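Local structure of glycerate dehydrogenase/glyoxylate reductase (Thermus thermophilus, 2CUK) at residues E100-A103 / D104-A108; L210-R213 / E214-F217; D253-D256 / P257-L260. The protein probably reduces glyoxylate and hydroxypyruvate with NAD(P)H, as a member of the D-isomer-specific 2-hydroxyacid dehydrogenase family. All blocks are in the same frame, centred on the assembly; numbering follows the deposited sequence.

Contact 1: E100-A103 / D104-A108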
loop_
_atom_site.group_PDB
_atom_site.type_symbol
_atom_site.label_atom_id
_atom_site.label_comp_id
_atom_site.label_asym_id
_atom_site.label_seq_id
_atom_site.Cartn_x
_atom_site.Cartn_y
_atom_site.Cartn_z
ATOM N N GLU A 100 -9.902 -5.063 -10.612
ATOM C CA GLU A 100 -8.744 -4.204 -10.387
ATOM C C GLU A 100 -8.694 -3.602 -8.990
ATOM O O GLU A 100 -7.626 -3.523 -8.377
ATOM C CB GLU A 100 -8.727 -3.077 -11.418
ATOM C CG GLU A 100 -8.588 -3.561 -12.850
ATOM C CD GLU A 100 -7.308 -4.336 -13.065
ATOM O OE1 GLU A 100 -6.230 -3.801 -12.729
ATOM O OE2 GLU A 100 -7.377 -5.475 -13.570
ATOM N N ALA A 101 -9.848 -3.168 -8.498
ATOM C CA ALA A 101 -9.941 -2.559 -7.174
ATOM C C ALA A 101 -9.560 -3.556 -6.079
ATOM O O ALA A 101 -8.826 -3.226 -5.146
ATOM C CB ALA A 101 -11.364 -2.039 -6.941
ATOM N N THR A 102 -10.070 -4.776 -6.198
ATOM C CA THR A 102 -9.783 -5.819 -5.220
ATOM C C THR A 102 -8.312 -6.202 -5.283
ATOM O O THR A 102 -7.685 -6.472 -4.254
ATOM C CB THR A 102 -10.637 -7.064 -5.488
ATOM O OG1 THR A 102 -12.013 -6.675 -5.556
ATOM C CG2 THR A 102 -10.452 -8.105 -4.371
ATOM N N ALA A 103 -7.765 -6.230 -6.496
ATOM C CA ALA A 103 -6.362 -6.571 -6.693
ATOM C C ALA A 103 -5.505 -5.486 -6.068
ATOM O O ALA A 103 -4.464 -5.769 -5.473
ATOM C CB ALA A 103 -6.047 -6.692 -8.189
ATOM N N ASP A 104 -5.947 -4.238 -6.213
ATOM C CA ASP A 104 -5.175 -3.113 -5.705
ATOM C C ASP A 104 -5.006 -3.204 -4.189
ATOM O O ASP A 104 -3.935 -2.996 -3.636
ATOM C CB ASP A 104 -5.915 -1.824 -6.060
ATOM C CG ASP A 104 -5.631 -1.456 -7.509
ATOM O OD1 ASP A 104 -4.748 -2.079 -8.098
ATOM O OD2 ASP A 104 -6.294 -0.562 -8.031
ATOM N N LEU A 105 -6.135 -3.493 -3.511
ATOM C CA LEU A 105 -6.098 -3.556 -2.058
ATOM C C LEU A 105 -5.361 -4.796 -1.562
ATOM O O LEU A 105 -4.773 -4.817 -0.486
ATOM C CB LEU A 105 -7.531 -3.557 -1.534
ATOM C CG LEU A 105 -7.580 -3.553 -0.003
ATOM C CD1 LEU A 105 -7.848 -2.160 0.575
ATOM C CD2 LEU A 105 -8.673 -4.467 0.556
ATOM N N THR A 106 -5.447 -5.878 -2.361
ATOM C CA THR A 106 -4.644 -7.045 -2.027
ATOM C C THR A 106 -3.175 -6.648 -1.938
ATOM O O THR A 106 -2.480 -6.954 -0.977
ATOM C CB THR A 106 -4.839 -8.123 -3.100
ATOM O OG1 THR A 106 -6.220 -8.496 -3.146
ATOM C CG2 THR A 106 -4.003 -9.361 -2.753
ATOM N N LEU A 107 -2.716 -5.935 -2.959
ATOM C CA LEU A 107 -1.342 -5.457 -2.981
ATOM C C LEU A 107 -1.082 -4.471 -1.847
ATOM O O LEU A 107 -0.020 -4.492 -1.238
ATOM C CB LEU A 107 -1.023 -4.795 -4.326
ATOM C CG LEU A 107 -0.329 -5.696 -5.352
ATOM C CD1 LEU A 107 1.057 -6.043 -4.842
ATOM C CD2 LEU A 107 -1.145 -6.962 -5.592
ATOM N N ALA A 108 -2.056 -3.613 -1.560
ATOM C CA ALA A 108 -1.903 -2.629 -0.493
ATOM C C ALA A 108 -1.666 -3.338 0.845
ATOM O O ALA A 108 -0.866 -2.884 1.662
ATOM C CB ALA A 108 -3.144 -1.750 -0.413
#
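T106 grips the carbonyl oxygen of T102 twice, one turn back along helix 99-114. Its OG1 hydroxyl donates to T102 O at 2.7 Å while its own backbone N donates to the same oxygen at 3.0 Å, and the two donors come from opposite faces of the carbonyl plane. With OG1 anti to the carbonyl carbon (chi1 -60°), the hydroxyl lies beside its own backbone N and close to the helix backbone, where it can reach that oxygen. T106 OG1 is also hydrogen-bonded to the hydroxyl of T228 in a neighbouring loop.

D104 N is bonded to E100 O at 2.8 Å, and the next turn is carried by L107 N to A103 O at 3.1 Å. The carboxylates of E100 and D104 stand 5.2 Å apart, measured from E100 OE1 to D104 OD1, and each forms a salt bridge to R162, which probably offsets their mutual repulsion. OD2 of D104 turns to a different partner, Q143 of the second subunit. Beyond these, the methyl of A103 and the side chain of L107 pack against helix 154-165, whereas A101 and A108 meet the other subunit.

This is regular i to i+4 alpha-helical bonding with a threonine hydroxyl turned back on its own helix; here the buried part of helix 99-114 packs on helix 154-165 of the Rossmann-type domain and on the second subunit.

Contact 2: L210-R213 / E214-F217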
loop_
_atom_site.group_PDB
_atom_site.type_symbol
_atom_site.label_atom_id
_atom_site.label_comp_id
_atom_site.label_asym_id
_atom_site.label_seq_id
_atom_site.Cartn_x
_atom_site.Cartn_y
_atom_site.Cartn_z
ATOM N N LEU A 210 -10.059 -23.766 4.437
ATOM C CA LEU A 210 -8.974 -24.411 3.713
ATOM C C LEU A 210 -7.685 -24.144 4.479
ATOM O O LEU A 210 -6.859 -25.037 4.665
ATOM C CB LEU A 210 -8.866 -23.819 2.307
ATOM C CG LEU A 210 -7.842 -24.458 1.370
ATOM C CD1 LEU A 210 -8.295 -25.868 1.018
ATOM C CD2 LEU A 210 -7.695 -23.618 0.109
ATOM N N LEU A 211 -7.514 -22.898 4.910
ATOM C CA LEU A 211 -6.331 -22.515 5.667
ATOM C C LEU A 211 -6.585 -22.794 7.138
ATOM O O LEU A 211 -6.840 -21.881 7.931
ATOM C CB LEU A 211 -6.004 -21.033 5.453
ATOM C CG LEU A 211 -5.024 -20.717 4.320
ATOM C CD1 LEU A 211 -3.619 -21.156 4.716
ATOM C CD2 LEU A 211 -5.472 -21.411 3.036
ATOM N N ASN A 212 -6.538 -24.077 7.482
ATOM C CA ASN A 212 -6.751 -24.520 8.848
ATOM C C ASN A 212 -5.425 -24.504 9.601
ATOM O O ASN A 212 -4.401 -24.070 9.066
ATOM C CB ASN A 212 -7.347 -25.933 8.861
ATOM C CG ASN A 212 -6.576 -26.900 7.976
ATOM O OD1 ASN A 212 -5.344 -26.882 7.942
ATOM N ND2 ASN A 212 -7.301 -27.759 7.265
ATOM N N ARG A 213 -5.446 -24.989 10.838
ATOM C CA ARG A 213 -4.255 -25.017 11.673
ATOM C C ARG A 213 -3.079 -25.741 11.021
ATOM O O ARG A 213 -1.947 -25.257 11.074
ATOM C CB ARG A 213 -4.587 -25.655 13.031
ATOM C CG ARG A 213 -3.412 -25.717 13.997
ATOM C CD ARG A 213 -3.838 -26.177 15.397
ATOM N NE ARG A 213 -4.668 -25.182 16.078
ATOM C CZ ARG A 213 -5.996 -25.149 16.041
ATOM N NH1 ARG A 213 -6.672 -26.068 15.361
ATOM N NH2 ARG A 213 -6.652 -24.185 16.674
ATOM N N GLU A 214 -3.338 -26.890 10.401
ATOM C CA GLU A 214 -2.269 -27.656 9.760
ATOM C C GLU A 214 -1.651 -26.949 8.561
ATOM O O GLU A 214 -0.434 -26.970 8.384
ATOM C CB GLU A 214 -2.771 -29.038 9.327
ATOM C CG GLU A 214 -4.275 -29.155 9.281
ATOM C CD GLU A 214 -4.902 -29.172 10.667
ATOM O OE1 GLU A 214 -6.117 -28.900 10.770
ATOM O OE2 GLU A 214 -4.181 -29.468 11.648
ATOM N N ARG A 215 -2.481 -26.322 7.736
ATOM C CA ARG A 215 -1.962 -25.632 6.567
ATOM C C ARG A 215 -1.239 -24.333 6.919
ATOM O O ARG A 215 -0.248 -23.982 6.279
ATOM C CB ARG A 215 -3.087 -25.372 5.562
ATOM C CG ARG A 215 -3.657 -26.655 4.971
ATOM C CD ARG A 215 -4.290 -26.434 3.617
ATOM N NE ARG A 215 -4.707 -27.698 3.013
ATOM C CZ ARG A 215 -5.857 -28.314 3.268
ATOM N NH1 ARG A 215 -6.730 -27.788 4.116
ATOM N NH2 ARG A 215 -6.125 -29.472 2.681
ATOM N N LEU A 216 -1.721 -23.629 7.944
ATOM C CA LEU A 216 -1.095 -22.381 8.365
ATOM C C LEU A 216 0.316 -22.642 8.878
ATOM O O LEU A 216 1.250 -21.907 8.554
ATOM C CB LEU A 216 -1.932 -21.696 9.452
ATOM C CG LEU A 216 -3.244 -21.050 8.982
ATOM C CD1 LEU A 216 -4.085 -20.653 10.181
ATOM C CD2 LEU A 216 -2.936 -19.830 8.113
ATOM N N PHE A 217 0.473 -23.694 9.677
ATOM C CA PHE A 217 1.785 -24.036 10.206
ATOM C C PHE A 217 2.627 -24.793 9.184
ATOM O O PHE A 217 3.797 -25.076 9.423
ATOM C CB PHE A 217 1.636 -24.834 11.502
ATOM C CG PHE A 217 1.308 -23.979 12.693
ATOM C CD1 PHE A 217 2.292 -23.203 13.295
ATOM C CD2 PHE A 217 0.013 -23.928 13.196
ATOM C CE1 PHE A 217 1.994 -22.382 14.387
ATOM C CE2 PHE A 217 -0.302 -23.111 14.289
ATOM C CZ PHE A 217 0.694 -22.336 14.887
HETATM O O HOH W 1 -5.863 -29.111 14.317
#
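After N212 the chain winds into the short helix 213-216, with L216 N bonded to N212 O at 2.9 Å and F217 N to R213 O at 3.2 Å. N212 is the N-cap: its OD1 accepts from R215 N, with CG lodged between its own backbone N and carbonyl carbon (chi1 50°), although a close neighbour in the model leaves the exact place of OD1 less sure. Just before the cap, L211 is the centre of an inverse gamma turn.

R215 runs back alongside this turn. Its chain, extended from CG to NE, carries NH1 to L210 O at 2.8 Å, in the carbonyl plane and on a lone pair, with the oxygen tilted 21° out of the guanidinium plane. CD1 of L210 lies over one face of that group, near its rim and 4.0 Å from NH1. Both residues also touch L187 of helix 187-193. A leucine in place of R215 would probably leave L210 O without this donor and the L210 methyl without the flat face beneath it.

On the apolar side, CD1 of L211 meets CD2 of L216 at 3.7 Å, the two side chains crossing at about a right angle, and L216 continues onto A238 and L239 of helix 236-243. The side chains of R213 and F217 run side by side in the same direction, R213 CG lying 3.9 Å from F217 CD2. The backbone O of R213 sits at the edge of the ring, 3.2 Å from F217 CD2. The guanidinium of R213 is held by a salt bridge from NH2 to E241, and its NH1 makes a weak bond to a water that donates to OE2 of E214.

Contact 3: D253-D256 / P257-L260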
loop_
_atom_site.group_PDB
_atom_site.type_symbol
_atom_site.label_atom_id
_atom_site.label_comp_id
_atom_site.label_asym_id
_atom_site.label_seq_id
_atom_site.Cartn_x
_atom_site.Cartn_y
_atom_site.Cartn_z
ATOM N N ASP A 253 -8.837 -8.593 4.585
ATOM C CA ASP A 253 -9.888 -7.640 4.259
ATOM C C ASP A 253 -11.222 -8.324 4.560
ATOM O O ASP A 253 -12.277 -7.692 4.562
ATOM C CB ASP A 253 -9.840 -7.241 2.789
ATOM C CG ASP A 253 -10.871 -6.181 2.451
ATOM O OD1 ASP A 253 -10.852 -5.130 3.124
ATOM O OD2 ASP A 253 -11.693 -6.395 1.528
ATOM N N VAL A 254 -11.158 -9.630 4.808
ATOM C CA VAL A 254 -12.341 -10.423 5.125
ATOM C C VAL A 254 -12.005 -11.293 6.330
ATOM O O VAL A 254 -10.874 -11.759 6.467
ATOM C CB VAL A 254 -12.763 -11.322 3.933
ATOM C CG1 VAL A 254 -13.097 -10.456 2.726
ATOM C CG2 VAL A 254 -11.652 -12.317 3.592
ATOM N N THR A 255 -12.982 -11.505 7.204
ATOM C CA THR A 255 -12.755 -12.301 8.403
ATOM C C THR A 255 -13.905 -13.251 8.733
ATOM O O THR A 255 -14.934 -13.272 8.056
ATOM C CB THR A 255 -12.526 -11.387 9.631
ATOM O OG1 THR A 255 -13.722 -10.646 9.903
ATOM C CG2 THR A 255 -11.389 -10.404 9.364
ATOM N N ASP A 256 -13.707 -14.035 9.788
ATOM C CA ASP A 256 -14.701 -14.987 10.266
ATOM C C ASP A 256 -14.569 -15.050 11.788
ATOM O O ASP A 256 -13.568 -15.547 12.315
ATOM C CB ASP A 256 -14.453 -16.375 9.664
ATOM C CG ASP A 256 -15.557 -17.366 10.011
ATOM O OD1 ASP A 256 -16.002 -17.374 11.177
ATOM O OD2 ASP A 256 -15.972 -18.142 9.125
ATOM N N PRO A 257 -15.577 -14.551 12.519
ATOM C CA PRO A 257 -16.803 -13.949 11.992
ATOM C C PRO A 257 -16.555 -12.568 11.395
ATOM O O PRO A 257 -15.476 -11.993 11.556
ATOM C CB PRO A 257 -17.701 -13.894 13.217
ATOM C CG PRO A 257 -16.724 -13.555 14.295
ATOM C CD PRO A 257 -15.563 -14.492 13.991
ATOM N N GLU A 258 -17.562 -12.041 10.709
ATOM C CA GLU A 258 -17.448 -10.734 10.085
ATOM C C GLU A 258 -18.737 -9.938 10.282
ATOM O O GLU A 258 -19.830 -10.430 9.995
ATOM C CB GLU A 258 -17.160 -10.902 8.594
ATOM C CG GLU A 258 -16.840 -9.615 7.860
ATOM C CD GLU A 258 -16.571 -9.846 6.386
ATOM O OE1 GLU A 258 -15.588 -10.544 6.061
ATOM O OE2 GLU A 258 -17.346 -9.335 5.550
ATOM N N PRO A 259 -18.626 -8.702 10.793
ATOM C CA PRO A 259 -17.381 -8.027 11.188
ATOM C C PRO A 259 -16.651 -8.752 12.325
ATOM O O PRO A 259 -17.249 -9.549 13.053
ATOM C CB PRO A 259 -17.862 -6.644 11.625
ATOM C CG PRO A 259 -19.110 -6.438 10.810
ATOM C CD PRO A 259 -19.773 -7.785 10.904
ATOM N N LEU A 260 -15.358 -8.477 12.466
ATOM C CA LEU A 260 -14.555 -9.081 13.526
ATOM C C LEU A 260 -14.634 -8.150 14.735
ATOM O O LEU A 260 -14.152 -7.018 14.678
ATOM C CB LEU A 260 -13.096 -9.219 13.080
ATOM C CG LEU A 260 -12.190 -10.065 13.976
ATOM C CD1 LEU A 260 -12.520 -11.545 13.797
ATOM C CD2 LEU A 260 -10.743 -9.810 13.620
#
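T255 meets the following residues through both its backbone and its side chain. Its N donates to OE1 of E258 at 3.0 Å, a fairly straight bond that uses the lone pair of OE1 pointing away from the other carboxylate oxygen. Its hydroxyl OG1, set between the backbone N and the carbonyl carbon (chi1 65°), donates to P257 O at 2.8 Å, approaching at a tilt of 31° from the carbonyl plane. The same OG1 rests against L260 CB at 3.5 Å, where the two side chains cross at about a right angle.

The backbone turns back at P257, and the extended side chain of E258 carries OE1 to the backbone of V254 and T255, 3.4 Å from V254 CA, while its CB lies 3.3 Å from T255 O. OE2 of E258 lies near ND1 of H277. A glutamate beside a histidine is found in the active sites of this family, and the placement here is consistent with that site.

D256 provides the bend. The peptide bond to P257 is cis and draws the CA atoms of D256 and P257 to within 2.9 Å of each other, and a second cis bond precedes P259. The carboxylate of D256 leans along the proline, OD1 lying 3.2 Å from P257 N, an atom with no hydrogen to give, so the approach is one of packing alone.

W129 of the second subunit packs on T255, E258, P259 and L260. The segment as a whole leaves strand 249-252 of the six-stranded parallel sheet on its way to strand 272-274, with D253 at its start resting on L105 and L109 of helix 99-114.

The three contacts follow one another along the chain without nesting or crossing, each a local contact within one continuous piece of chain. Contact 1 lies within helix 99-114, after strand 90-92 of the five-stranded sheet, and closes no loop. Contact 2 turns the loop after strand 196-199 into helix 213-216, among helices 187-193 and 236-243, and contact 3 bends the loop between strands 249-252 and 272-274. Contacts 1 and 3 touch, L105 CD2 lying 3.4 Å from D253 CG, which brings helix 99-114 against the loop leaving the six-stranded sheet; both reach the second subunit. Contact 2 stands apart, its nearest atoms about 13 Å from contact 1 and about 9 Å from contact 3.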